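Local coordinates for unknown function protein VPA0580 (Vibrio parahaemolyticus, PDB 2QHQ) that is of unknown function but belongs to the HopJ type III effector family, which suggests a role as a secreted effector, at residues Q15-A20 with E31-V36; G51-D56 with I104-V109; F69-A74 with T110-I115; R89-L94 with N99-I104. One frame throughout, in Å; residues are numbered along the deposited sequence. Where two conformers were deposited one is given.

How the contacts relate
Contacts 2 and 4 both draw on helix 102-110 and share Ile104; their centres lie about 11 Å apart, and a salt bridge from Arg105 NH2 to Asp100 OD1 (2.8 Å) ties them together. Contact 3 follows where that helix ends: its centre is about 12 Å from that of contact 2, and Gly51 N meets Gly114 O at 2.9 Å, a probable hydrogen bond. Contact 1 sits across the chain's centre from contact 2, with centres about 23 Å apart, yet it reaches contact 3 through Phe17 CE2 and Phe69 CZ, 3.7 Å apart. Contacts 1 and 3 also touch the second subunit. No ligand or catalytic site is identified in this structure to relate them to.

Contact 1 (Q15-A20 with E31-V36); sequences QQFLDA and ETTMAV
Phe17 supplies all the surface that 15-20 buries against 31-36, its ring meeting Val36, Thr33 and Thr32 on helix 30-40. A chi1 of 174° puts CG anti to the backbone N, and the ring reaches toward helix 30-40. Val36 covers one face near the rim: CG2 is the nearer branch, 3.7 Å from both Phe17 CD1 and Phe17 CG, while CG1 is more distant, by CG and CD2. The rim is met near the ring plane, along the CD1-CE1 side by Thr32 and at CZ by Thr33. Thr32 offers its methyl, CG2, 3.7 Å from Phe17 CE1, and Thr33 brings its hydroxyl, OG1, 3.5 Å from Phe17 CZ. The two short helical segments run roughly antiparallel, at 149° between their N-to-C directions, and their axes come no closer than 10.9 Å. This is a helical hairpin whose wide separation is bridged by one aromatic side chain; between 15-20 and 31-36, Phe17 and Val36 have the closest CA atoms, 7.4 Å apart. Thr33 OG1 has its main polar partner outside the hairpin, in Cys83 O, so the buried hydroxyl beside the ring is satisfied. Ile28, in the loop between the helices, packs on both Phe17 and Thr33. Elsewhere on helix 14-23, Gln15 NE2 donates to Asp19 OD1 at 2.9 Å from above the carboxylate plane, and Gln15 and Leu18 pack on Gln116 of the second subunit.

Contact 2 (G51-D56 with I104-V109); sequences GNTQND and IRNFMV
Asn106 lays its amide obliquely across Thr53, ND2 lying 3.6 Å from Thr53 CB and equally near the methyl CG2. Thr53 turns this apolar corner to the helix because OG1 is anti to its backbone N (chi1 -159°), with CG2 held between the backbone N and the carbonyl carbon. Asn106 ND2 has its polar partner one helical turn back, Gln102 O, and the other end of the amide bonds across the contact. Asn106 OD1 accepts from Asn52 N at 3.2 Å, with an N-H...acceptor angle of 140°. The donor stands 49° above the carbonyl plane, making this a long, bent bond that is not aimed at a lone pair. Asn52 CB lies alongside the same oxygen, 3.7 Å from Asn106 OD1. Next to it, Gly51 adopts a positive phi, which favours glycine, and its CA is 6.0 Å from that of Asn106, the nearest such pair. Gly51 and Asn52 form the turn between the antiparallel strands 48-50 and 53-55, so the contact sets the tip of a beta hairpin against the side of helix 102-110. Asn50 of strand 48-50 packs on the Asn106 side chain as well. The amide is therefore used at both ends: ND2 is tied within the helix and OD1 is directed at the hairpin turn, which should limit its rotation and favour this orientation of the amide.

Contact 3 (F69-A74 with T110-I115); sequences FGLLNA and TGWEGI
A Schellman motif closes helix 67-72, and the last turn of that helix is where the indole of Trp112 packs, reaching over from the loop between helix 102-110 and strand 115-117. Ala74, with positive phi, is the C-prime residue: Leu75 N returns to Gly70 O, and Ala74 N makes a weak bond to Leu71 O. Trp112 CG is anti to the carbonyl carbon (chi1 -79°), beside the backbone N, and the six-membered ring lies against the helix. Leu71 CD2 stands over one face as a CH-pi contact, 4.2 Å from the centroid of the Trp112 six-membered ring and 28° off its normal. Leu71 CG comes to 3.5 Å from Trp112 CZ3, against 3.7 Å for Leu71 CD2 to the same atom. Gly70 lets the ring come against the backbone itself: Trp112 CZ2 lies 3.8 Å from Gly70 C, and it occupies the place where a beta carbon on Gly70 would stand. Elsewhere, Phe107 meets the indole edge-to-face, and Ala74 of the second subunit packs on it, placing this contact by the dimer interface. At the helix end Phe69 O takes two donors from opposite faces of its plane, Asn73 N at 3.0 Å and Asn73 ND2 at 3.1 Å.

Contact 4 (R89-L94 with N99-I104); sequences REDVLL and NDHQNI
His101 and Asp91 meet through a hydrogen bond from NE2 to the carboxylate, and the histidine can be followed outward from its CB. That carbon rests 3.9 Å from Val92 CG2, a methyl that lies obliquely to the imidazole. With CG anti to the carbonyl carbon (chi1 -45°), the ring turns toward helix 86-92. Its CD2 then passes 3.5 Å from Asp91 CB, and at the tip His101 NE2 donates to Asp91 OD2 at 3.0 Å. The bond is fairly straight, 161° at the hydrogen, and the oxygen stays near the ring plane at the ring's edge. Relative to the carboxylate, NE2 lies above its plane, 43° out. Carboxylate and ring planes are steeply inclined to each other, and the ring of Phe87 also meets the imidazole.

Asp100 brings a second carboxylate nearby, its OD2 3.7 Å from Asp91 OD2. The two negative groups would be expected to disfavour each other, but each has a compensating neighbour: His101 for Asp91, and Arg105, salt-bridged to Asp100 OD1. A water also donates to Asp91 O and to Asp100 OD2 (2.6 Å), joining the segments beside this pair. Beside the polar pair, Val92 CG2 packs on Ile104 CG2 at 3.8 Å. The contact closes the short connection between helices 86-92 and 102-110; His101, at the N-cap position of the latter, forms a His-carboxylate pair across the short loop connecting the two helices.

Contact 1 (Q15-A20 with E31-V36)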
loop_
_atom_site.group_PDB
_atom_site.type_symbol
_atom_site.label_atom_id
_atom_site.label_comp_id
_atom_site.label_asym_id
_atom_site.label_seq_id
_atom_site.Cartn_x
_atom_site.Cartn_y
_atom_site.Cartn_z
ATOM N N GLN B 15 9.139 -7.669 10.679
ATOM C CA GLN B 15 9.391 -6.328 11.218
ATOM C C GLN B 15 10.845 -5.891 11.017
ATOM O O GLN B 15 11.097 -4.746 10.599
ATOM C CB GLN B 15 8.995 -6.220 12.702
ATOM C CG GLN B 15 9.058 -4.770 13.240
ATOM C CD GLN B 15 8.075 -3.853 12.525
ATOM O OE1 GLN B 15 6.879 -4.149 12.457
ATOM N NE2 GLN B 15 8.574 -2.748 11.976
ATOM N N GLN B 16 11.793 -6.784 11.331
ATOM C CA GLN B 16 13.213 -6.448 11.190
ATOM C C GLN B 16 13.544 -6.144 9.735
ATOM O O GLN B 16 14.304 -5.221 9.444
ATOM C CB GLN B 16 14.114 -7.577 11.700
ATOM C CG GLN B 16 15.601 -7.231 11.664
ATOM C CD GLN B 16 15.954 -6.029 12.520
ATOM O OE1 GLN B 16 15.330 -5.776 13.551
ATOM N NE2 GLN B 16 16.962 -5.270 12.090
ATOM N N PHE B 17 12.971 -6.922 8.824
ATOM C CA PHE B 17 13.212 -6.662 7.404
ATOM C C PHE B 17 12.774 -5.242 7.025
ATOM O O PHE B 17 13.524 -4.501 6.382
ATOM C CB PHE B 17 12.508 -7.674 6.502
ATOM C CG PHE B 17 12.624 -7.338 5.051
ATOM C CD1 PHE B 17 13.778 -7.666 4.333
ATOM C CD2 PHE B 17 11.601 -6.653 4.408
ATOM C CE1 PHE B 17 13.893 -7.328 2.980
ATOM C CE2 PHE B 17 11.703 -6.315 3.050
ATOM C CZ PHE B 17 12.848 -6.659 2.338
ATOM N N LEU B 18 11.560 -4.869 7.444
ATOM C CA LEU B 18 10.982 -3.550 7.129
ATOM C C LEU B 18 11.827 -2.440 7.778
ATOM O O LEU B 18 12.063 -1.391 7.172
ATOM C CB LEU B 18 9.515 -3.479 7.598
ATOM C CG LEU B 18 8.537 -4.391 6.827
ATOM C CD1 LEU B 18 7.140 -4.360 7.438
ATOM C CD2 LEU B 18 8.461 -4.002 5.344
ATOM N N ASP B 19 12.299 -2.684 9.002
ATOM C CA ASP B 19 13.148 -1.717 9.705
ATOM C C ASP B 19 14.480 -1.523 8.975
ATOM O O ASP B 19 14.969 -0.386 8.827
ATOM C CB ASP B 19 13.385 -2.172 11.156
ATOM C CG ASP B 19 12.148 -2.038 12.032
ATOM O OD1 ASP B 19 11.155 -1.384 11.622
ATOM O OD2 ASP B 19 12.192 -2.552 13.169
ATOM N N ALA B 20 15.053 -2.634 8.516
ATOM C CA ALA B 20 16.299 -2.613 7.779
ATOM C C ALA B 20 16.125 -1.883 6.452
ATOM O O ALA B 20 16.949 -1.053 6.074
ATOM C CB ALA B 20 16.803 -4.027 7.558
ATOM N N GLU B 31 17.218 -11.601 -2.799
ATOM C CA GLU B 31 17.024 -12.904 -2.144
ATOM C C GLU B 31 16.505 -12.757 -0.712
ATOM O O GLU B 31 15.798 -13.632 -0.200
ATOM C CB GLU B 31 18.329 -13.713 -2.154
ATOM C CG GLU B 31 18.872 -14.013 -3.547
ATOM C CD GLU B 31 19.574 -12.823 -4.222
ATOM O OE1 GLU B 31 19.964 -11.846 -3.540
ATOM O OE2 GLU B 31 19.722 -12.867 -5.452
ATOM N N THR B 32 16.864 -11.643 -0.074
ATOM C CA THR B 32 16.327 -11.320 1.251
ATOM C C THR B 32 14.846 -10.991 1.200
ATOM O O THR B 32 14.050 -11.550 1.969
ATOM C CB THR B 32 17.132 -10.185 1.889
ATOM O OG1 THR B 32 18.495 -10.627 2.006
ATOM C CG2 THR B 32 16.583 -9.827 3.276
ATOM N N THR B 33 14.475 -10.108 0.274
ATOM C CA THR B 33 13.069 -9.793 0.050
ATOM C C THR B 33 12.244 -11.062 -0.209
ATOM O O THR B 33 11.173 -11.248 0.363
ATOM C CB THR B 33 12.949 -8.875 -1.176
ATOM O OG1 THR B 33 13.730 -7.684 -0.937
ATOM C CG2 THR B 33 11.456 -8.510 -1.437
HETATM N N MSE B 34 12.746 -11.912 -1.096
HETATM C CA MSE B 34 12.045 -13.143 -1.458
HETATM C C MSE B 34 11.860 -14.078 -0.269
HETATM O O MSE B 34 10.772 -14.644 -0.096
HETATM C CB MSE B 34 12.785 -13.863 -2.572
HETATM C CG MSE B 34 12.567 -13.286 -3.922
HETATM SE SE MSE B 34 10.660 -13.232 -4.489
HETATM C CE MSE B 34 10.535 -11.345 -4.417
ATOM N N ALA B 35 12.907 -14.250 0.537
ATOM C CA ALA B 35 12.818 -15.081 1.744
ATOM C C ALA B 35 11.745 -14.572 2.676
ATOM O O ALA B 35 10.952 -15.349 3.203
ATOM C CB ALA B 35 14.160 -15.146 2.471
ATOM N N VAL B 36 11.746 -13.267 2.920
ATOM C CA VAL B 36 10.735 -12.639 3.758
ATOM C C VAL B 36 9.327 -12.817 3.206
ATOM O O VAL B 36 8.391 -13.148 3.950
ATOM C CB VAL B 36 11.056 -11.145 3.948
ATOM C CG1 VAL B 36 9.908 -10.416 4.629
ATOM C CG2 VAL B 36 12.334 -11.014 4.768
#

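Contact 2 (G51-D56 with I104-V109)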
loop_
_atom_site.group_PDB
_atom_site.type_symbol
_atom_site.label_atom_id
_atom_site.label_comp_id
_atom_site.label_asym_id
_atom_site.label_seq_id
_atom_site.Cartn_x
_atom_site.Cartn_y
_atom_site.Cartn_z
ATOM N N GLY B 51 1.941 1.073 -15.217
ATOM C CA GLY B 51 2.167 2.135 -16.202
ATOM C C GLY B 51 1.896 1.604 -17.598
ATOM O O GLY B 51 0.777 1.196 -17.900
ATOM N N ASN B 52 2.933 1.558 -18.429
ATOM C CA ASN B 52 2.759 1.136 -19.817
ATOM C C ASN B 52 3.000 -0.349 -20.052
ATOM O O ASN B 52 3.040 -0.808 -21.198
ATOM C CB ASN B 52 3.604 1.990 -20.765
ATOM C CG ASN B 52 3.049 3.399 -20.934
ATOM O OD1 ASN B 52 3.816 4.363 -21.009
ATOM N ND2 ASN B 52 1.718 3.528 -20.983
ATOM N N THR B 53 3.144 -1.102 -18.968
ATOM C CA THR B 53 3.231 -2.550 -19.090
ATOM C C THR B 53 2.087 -3.258 -18.339
ATOM O O THR B 53 1.552 -2.740 -17.355
ATOM C CB THR B 53 4.631 -3.074 -18.717
ATOM O OG1 THR B 53 4.833 -4.370 -19.296
ATOM C CG2 THR B 53 4.819 -3.151 -17.219
ATOM N N GLN B 54 1.686 -4.420 -18.836
ATOM C CA GLN B 54 0.553 -5.152 -18.278
ATOM C C GLN B 54 1.025 -6.578 -18.074
ATOM O O GLN B 54 1.700 -7.139 -18.952
ATOM C CB GLN B 54 -0.630 -5.102 -19.250
ATOM C CG GLN B 54 -1.910 -5.826 -18.797
ATOM C CD GLN B 54 -1.876 -7.339 -19.053
ATOM O OE1 GLN B 54 -1.208 -7.813 -19.971
ATOM N NE2 GLN B 54 -2.613 -8.095 -18.244
ATOM N N ASN B 55 0.666 -7.163 -16.934
ATOM C CA ASN B 55 1.078 -8.524 -16.588
ATOM C C ASN B 55 -0.160 -9.369 -16.356
ATOM O O ASN B 55 -0.993 -9.015 -15.521
ATOM C CB ASN B 55 1.904 -8.517 -15.296
ATOM C CG ASN B 55 3.088 -7.575 -15.374
ATOM O OD1 ASN B 55 4.140 -7.934 -15.911
ATOM N ND2 ASN B 55 2.920 -6.356 -14.853
ATOM N N ASP B 56 -0.292 -10.470 -17.089
ATOM C CA ASP B 56 -1.354 -11.433 -16.809
ATOM C C ASP B 56 -1.049 -12.127 -15.495
ATOM O O ASP B 56 0.089 -12.066 -15.015
ATOM C CB ASP B 56 -1.447 -12.489 -17.914
ATOM C CG ASP B 56 -1.977 -11.945 -19.224
ATOM O OD1 ASP B 56 -2.582 -10.852 -19.244
ATOM O OD2 ASP B 56 -1.805 -12.656 -20.237
ATOM N N ILE B 104 10.323 -3.107 -13.208
ATOM C CA ILE B 104 11.145 -2.122 -12.490
ATOM C C ILE B 104 11.237 -0.824 -13.287
ATOM O O ILE B 104 11.024 0.260 -12.743
ATOM C CB ILE B 104 12.586 -2.648 -12.208
ATOM C CG1 ILE B 104 12.531 -3.905 -11.335
ATOM C CG2 ILE B 104 13.430 -1.575 -11.527
ATOM C CD1 ILE B 104 13.948 -4.558 -11.090
ATOM N N ARG B 105 11.529 -0.941 -14.587
ATOM C CA ARG B 105 11.728 0.240 -15.426
ATOM C C ARG B 105 10.454 1.075 -15.546
ATOM O O ARG B 105 10.529 2.279 -15.509
ATOM C CB ARG B 105 12.279 -0.144 -16.797
ATOM C CG ARG B 105 13.666 -0.779 -16.725
ATOM C CD ARG B 105 14.156 -1.248 -18.097
ATOM N NE ARG B 105 15.459 -1.908 -17.941
ATOM C CZ ARG B 105 16.634 -1.279 -17.879
ATOM N NH1 ARG B 105 16.724 0.059 -17.963
ATOM N NH2 ARG B 105 17.734 -1.996 -17.721
ATOM N N ASN B 106 9.301 0.421 -15.619
ATOM C CA ASN B 106 8.027 1.126 -15.670
ATOM C C ASN B 106 7.679 1.784 -14.358
ATOM O O ASN B 106 7.209 2.909 -14.332
ATOM C CB ASN B 106 6.886 0.220 -16.141
ATOM C CG ASN B 106 6.743 0.213 -17.658
ATOM O OD1 ASN B 106 6.121 1.114 -18.249
ATOM N ND2 ASN B 106 7.342 -0.771 -18.297
ATOM N N PHE B 107 7.947 1.091 -13.265
ATOM C CA PHE B 107 7.573 1.614 -11.954
ATOM C C PHE B 107 8.421 2.848 -11.622
ATOM O O PHE B 107 7.947 3.761 -10.960
ATOM C CB PHE B 107 7.734 0.520 -10.907
ATOM C CG PHE B 107 7.272 0.910 -9.524
ATOM C CD1 PHE B 107 5.911 0.933 -9.209
ATOM C CD2 PHE B 107 8.199 1.213 -8.527
ATOM C CE1 PHE B 107 5.485 1.270 -7.912
ATOM C CE2 PHE B 107 7.778 1.554 -7.226
ATOM C CZ PHE B 107 6.420 1.581 -6.926
HETATM N N MSE B 108 9.681 2.862 -12.069
HETATM C CA MSE B 108 10.526 4.059 -11.941
HETATM C C MSE B 108 9.918 5.316 -12.559
HETATM O O MSE B 108 10.170 6.453 -12.095
HETATM C CB MSE B 108 11.881 3.775 -12.602
HETATM C CG MSE B 108 12.827 3.062 -11.705
HETATM SE SE MSE B 108 14.357 2.564 -12.821
HETATM C CE MSE B 108 15.216 4.295 -12.958
ATOM N N VAL B 109 9.135 5.126 -13.611
ATOM C CA VAL B 109 8.540 6.248 -14.336
ATOM C C VAL B 109 7.214 6.676 -13.687
ATOM O O VAL B 109 7.041 7.846 -13.302
ATOM C CB VAL B 109 8.347 5.914 -15.845
ATOM C CG1 VAL B 109 7.616 7.075 -16.573
ATOM C CG2 VAL B 109 9.702 5.590 -16.525
#

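Contact 3 (F69-A74 with T110-I115)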
loop_
_atom_site.group_PDB
_atom_site.type_symbol
_atom_site.label_atom_id
_atom_site.label_comp_id
_atom_site.label_asym_id
_atom_site.label_seq_id
_atom_site.Cartn_x
_atom_site.Cartn_y
_atom_site.Cartn_z
ATOM N N PHE B 69 3.506 -6.919 -1.922
ATOM C CA PHE B 69 4.184 -6.743 -0.634
ATOM C C PHE B 69 4.313 -5.255 -0.305
ATOM O O PHE B 69 4.091 -4.839 0.845
ATOM C CB PHE B 69 5.543 -7.462 -0.706
ATOM C CG PHE B 69 6.415 -7.273 0.508
ATOM C CD1 PHE B 69 6.220 -8.062 1.635
ATOM C CD2 PHE B 69 7.435 -6.324 0.509
ATOM C CE1 PHE B 69 7.044 -7.912 2.766
ATOM C CE2 PHE B 69 8.285 -6.163 1.638
ATOM C CZ PHE B 69 8.083 -6.971 2.760
ATOM N N GLY B 70 4.663 -4.455 -1.317
ATOM C CA GLY B 70 4.791 -3.001 -1.143
ATOM C C GLY B 70 3.463 -2.367 -0.776
ATOM O O GLY B 70 3.408 -1.419 0.034
ATOM N N LEU B 71 2.375 -2.889 -1.359
ATOM C CA LEU B 71 1.048 -2.399 -1.009
ATOM C C LEU B 71 0.637 -2.780 0.411
ATOM O O LEU B 71 0.158 -1.922 1.156
ATOM C CB LEU B 71 -0.018 -2.864 -2.005
ATOM C CG LEU B 71 -0.053 -2.103 -3.324
ATOM C CD1 LEU B 71 -1.036 -2.804 -4.264
ATOM C CD2 LEU B 71 -0.445 -0.620 -3.062
ATOM N N LEU B 72 0.811 -4.046 0.788
ATOM C CA LEU B 72 0.410 -4.470 2.135
ATOM C C LEU B 72 1.183 -3.713 3.217
ATOM O O LEU B 72 0.629 -3.395 4.259
ATOM C CB LEU B 72 0.561 -5.981 2.316
ATOM C CG LEU B 72 -0.421 -6.880 1.528
ATOM C CD1 LEU B 72 -0.137 -8.350 1.870
ATOM C CD2 LEU B 72 -1.850 -6.530 1.891
ATOM N N ASN B 73 2.451 -3.412 2.947
ATOM C CA ASN B 73 3.329 -2.787 3.948
ATOM C C ASN B 73 3.536 -1.279 3.766
ATOM O O ASN B 73 4.375 -0.675 4.435
ATOM C CB ASN B 73 4.653 -3.531 3.987
ATOM C CG ASN B 73 4.480 -4.917 4.542
ATOM O OD1 ASN B 73 4.092 -5.068 5.691
ATOM N ND2 ASN B 73 4.681 -5.918 3.720
ATOM N N ALA B 74 2.754 -0.690 2.870
ATOM C CA ALA B 74 2.721 0.760 2.668
ATOM C C ALA B 74 4.096 1.336 2.330
ATOM O O ALA B 74 4.472 2.407 2.798
ATOM C CB ALA B 74 2.078 1.469 3.893
ATOM N N THR B 110 6.302 5.722 -13.522
ATOM C CA THR B 110 4.912 6.018 -13.139
ATOM C C THR B 110 4.559 5.682 -11.684
ATOM O O THR B 110 3.483 6.061 -11.190
ATOM C CB THR B 110 3.927 5.308 -14.100
ATOM O OG1 THR B 110 4.388 3.980 -14.379
ATOM C CG2 THR B 110 3.835 6.075 -15.429
ATOM N N GLY B 111 5.447 4.968 -11.005
ATOM C CA GLY B 111 5.302 4.714 -9.564
ATOM C C GLY B 111 4.000 4.035 -9.175
ATOM O O GLY B 111 3.406 3.287 -9.958
ATOM N N TRP B 112 3.554 4.291 -7.947
ATOM C CA TRP B 112 2.353 3.625 -7.428
ATOM C C TRP B 112 1.082 4.064 -8.132
ATOM O O TRP B 112 0.111 3.296 -8.196
ATOM C CB TRP B 112 2.209 3.856 -5.926
ATOM C CG TRP B 112 3.108 2.973 -5.091
ATOM C CD1 TRP B 112 4.089 3.395 -4.222
ATOM C CD2 TRP B 112 3.081 1.539 -5.000
ATOM N NE1 TRP B 112 4.696 2.305 -3.622
ATOM C CE2 TRP B 112 4.086 1.158 -4.066
ATOM C CE3 TRP B 112 2.313 0.535 -5.621
ATOM C CZ2 TRP B 112 4.341 -0.185 -3.733
ATOM C CZ3 TRP B 112 2.560 -0.785 -5.299
ATOM C CH2 TRP B 112 3.574 -1.145 -4.360
ATOM N N GLU B 113 1.091 5.289 -8.655
ATOM C CA GLU B 113 -0.022 5.805 -9.443
ATOM C C GLU B 113 -0.324 4.896 -10.633
ATOM O O GLU B 113 -1.466 4.725 -11.019
ATOM C CB GLU B 113 0.314 7.207 -9.941
ATOM C CG GLU B 113 0.341 8.252 -8.847
ATOM C CD GLU B 113 1.709 8.504 -8.226
ATOM O OE1 GLU B 113 2.617 7.637 -8.290
ATOM O OE2 GLU B 113 1.865 9.607 -7.662
ATOM N N GLY B 114 0.731 4.318 -11.205
ATOM C CA GLY B 114 0.604 3.470 -12.391
ATOM C C GLY B 114 0.288 2.015 -12.095
ATOM O O GLY B 114 0.098 1.226 -13.017
ATOM N N ILE B 115 0.221 1.643 -10.820
ATOM C CA ILE B 115 -0.015 0.235 -10.465
ATOM C C ILE B 115 -1.511 0.004 -10.285
ATOM O O ILE B 115 -2.172 0.806 -9.648
ATOM C CB ILE B 115 0.721 -0.147 -9.150
ATOM C CG1 ILE B 115 2.250 -0.244 -9.377
ATOM C CG2 ILE B 115 0.121 -1.447 -8.532
ATOM C CD1 ILE B 115 2.699 -1.437 -10.241
#

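Contact 4 (R89-L94 with N99-I104)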
loop_
_atom_site.group_PDB
_atom_site.type_symbol
_atom_site.label_atom_id
_atom_site.label_comp_id
_atom_site.label_asym_id
_atom_site.label_seq_id
_atom_site.Cartn_x
_atom_site.Cartn_y
_atom_site.Cartn_z
ATOM N N ARG B 89 19.364 -2.115 -8.488
ATOM C CA ARG B 89 20.575 -1.337 -8.280
ATOM C C ARG B 89 21.660 -1.560 -9.339
ATOM O O ARG B 89 22.446 -0.637 -9.595
ATOM C CB ARG B 89 21.169 -1.629 -6.893
ATOM C CG ARG B 89 20.429 -0.920 -5.789
ATOM C CD ARG B 89 21.079 -1.150 -4.441
ATOM N NE ARG B 89 20.741 -2.451 -3.865
ATOM C CZ ARG B 89 21.556 -3.505 -3.833
ATOM N NH1 ARG B 89 22.774 -3.452 -4.362
ATOM N NH2 ARG B 89 21.145 -4.622 -3.266
ATOM N N GLU B 90 21.712 -2.760 -9.912
ATOM C CA GLU B 90 22.717 -3.115 -10.936
ATOM C C GLU B 90 22.101 -3.205 -12.314
ATOM O O GLU B 90 22.437 -2.410 -13.194
ATOM C CB GLU B 90 23.410 -4.457 -10.630
ATOM C CG GLU B 90 24.305 -4.437 -9.422
ATOM C CD GLU B 90 24.967 -5.788 -9.108
ATOM O OE1 GLU B 90 24.763 -6.823 -9.816
ATOM O OE2 GLU B 90 25.711 -5.811 -8.119
ATOM N N ASP B 91 21.207 -4.179 -12.502
ATOM C CA ASP B 91 20.694 -4.501 -13.839
ATOM C C ASP B 91 20.056 -3.255 -14.453
ATOM O O ASP B 91 20.313 -2.903 -15.623
ATOM C CB ASP B 91 19.649 -5.640 -13.782
ATOM C CG ASP B 91 20.247 -7.005 -13.466
ATOM O OD1 ASP B 91 21.070 -7.089 -12.543
ATOM O OD2 ASP B 91 19.878 -8.009 -14.153
ATOM N N VAL B 92 19.255 -2.550 -13.653
ATOM C CA VAL B 92 18.516 -1.440 -14.205
ATOM C C VAL B 92 19.281 -0.121 -14.103
ATOM O O VAL B 92 19.465 0.548 -15.117
ATOM C CB VAL B 92 17.089 -1.308 -13.575
ATOM C CG1 VAL B 92 16.435 -0.045 -14.060
ATOM C CG2 VAL B 92 16.207 -2.513 -13.978
ATOM N N LEU B 93 19.704 0.258 -12.897
ATOM C CA LEU B 93 20.288 1.592 -12.693
ATOM C C LEU B 93 21.603 1.797 -13.444
ATOM O O LEU B 93 21.876 2.903 -13.898
ATOM C CB LEU B 93 20.475 1.951 -11.208
ATOM C CG LEU B 93 19.208 2.260 -10.401
ATOM C CD1 LEU B 93 19.590 2.648 -8.973
ATOM C CD2 LEU B 93 18.337 3.345 -11.042
ATOM N N LEU B 94 22.405 0.739 -13.578
ATOM C CA LEU B 94 23.714 0.865 -14.221
ATOM C C LEU B 94 23.618 0.775 -15.745
ATOM O O LEU B 94 24.558 1.129 -16.453
ATOM C CB LEU B 94 24.696 -0.199 -13.699
ATOM C CG LEU B 94 24.952 -0.134 -12.184
ATOM C CD1 LEU B 94 25.879 -1.259 -11.770
ATOM C CD2 LEU B 94 25.497 1.232 -11.762
ATOM N N ASN B 99 16.703 -3.565 -21.694
ATOM C CA ASN B 99 15.246 -3.722 -21.740
ATOM C C ASN B 99 14.704 -4.798 -20.803
ATOM O O ASN B 99 13.520 -5.164 -20.867
ATOM C CB ASN B 99 14.797 -3.928 -23.179
ATOM C CG ASN B 99 15.045 -2.714 -24.019
ATOM O OD1 ASN B 99 14.381 -1.685 -23.854
ATOM N ND2 ASN B 99 16.024 -2.802 -24.911
ATOM N N ASP B 100 15.569 -5.275 -19.914
ATOM C CA ASP B 100 15.195 -6.270 -18.921
ATOM C C ASP B 100 14.373 -5.652 -17.793
ATOM O O ASP B 100 14.295 -4.420 -17.681
ATOM C CB ASP B 100 16.426 -6.996 -18.364
ATOM C CG ASP B 100 17.498 -6.047 -17.828
ATOM O OD1 ASP B 100 17.427 -4.809 -18.034
ATOM O OD2 ASP B 100 18.430 -6.559 -17.193
ATOM N N HIS B 101 13.757 -6.503 -16.969
ATOM C CA HIS B 101 12.991 -6.042 -15.794
ATOM C C HIS B 101 12.053 -4.883 -16.132
ATOM O O HIS B 101 12.114 -3.808 -15.513
ATOM C CB HIS B 101 13.949 -5.638 -14.660
ATOM C CG HIS B 101 15.058 -6.616 -14.440
ATOM N ND1 HIS B 101 14.849 -7.856 -13.881
ATOM C CD2 HIS B 101 16.382 -6.545 -14.720
ATOM C CE1 HIS B 101 15.993 -8.518 -13.843
ATOM N NE2 HIS B 101 16.941 -7.743 -14.343
ATOM N N GLN B 102 11.178 -5.097 -17.111
ATOM C CA GLN B 102 10.255 -4.052 -17.543
ATOM C C GLN B 102 9.395 -3.517 -16.406
ATOM O O GLN B 102 9.027 -2.342 -16.400
ATOM C CB GLN B 102 9.365 -4.538 -18.700
ATOM C CG GLN B 102 10.024 -4.430 -20.089
ATOM C CD GLN B 102 10.488 -3.008 -20.432
ATOM O OE1 GLN B 102 9.737 -2.034 -20.292
ATOM N NE2 GLN B 102 11.730 -2.889 -20.890
ATOM N N ASN B 103 9.050 -4.370 -15.446
ATOM C CA ASN B 103 8.280 -3.860 -14.311
ATOM C C ASN B 103 9.043 -2.853 -13.456
ATOM O O ASN B 103 8.477 -1.870 -13.026
ATOM C CB ASN B 103 7.705 -4.992 -13.480
ATOM C CG ASN B 103 6.493 -5.607 -14.135
ATOM O OD1 ASN B 103 5.437 -4.997 -14.170
ATOM N ND2 ASN B 103 6.644 -6.827 -14.658
ATOM N N ILE B 104 10.323 -3.107 -13.208
ATOM C CA ILE B 104 11.145 -2.122 -12.490
ATOM C C ILE B 104 11.237 -0.824 -13.287
ATOM O O ILE B 104 11.024 0.260 -12.743
ATOM C CB ILE B 104 12.586 -2.648 -12.208
ATOM C CG1 ILE B 104 12.531 -3.905 -11.335
ATOM C CG2 ILE B 104 13.430 -1.575 -11.527
ATOM C CD1 ILE B 104 13.948 -4.558 -11.090
HETATM O O HOH W 1 20.543 -4.980 -17.337
#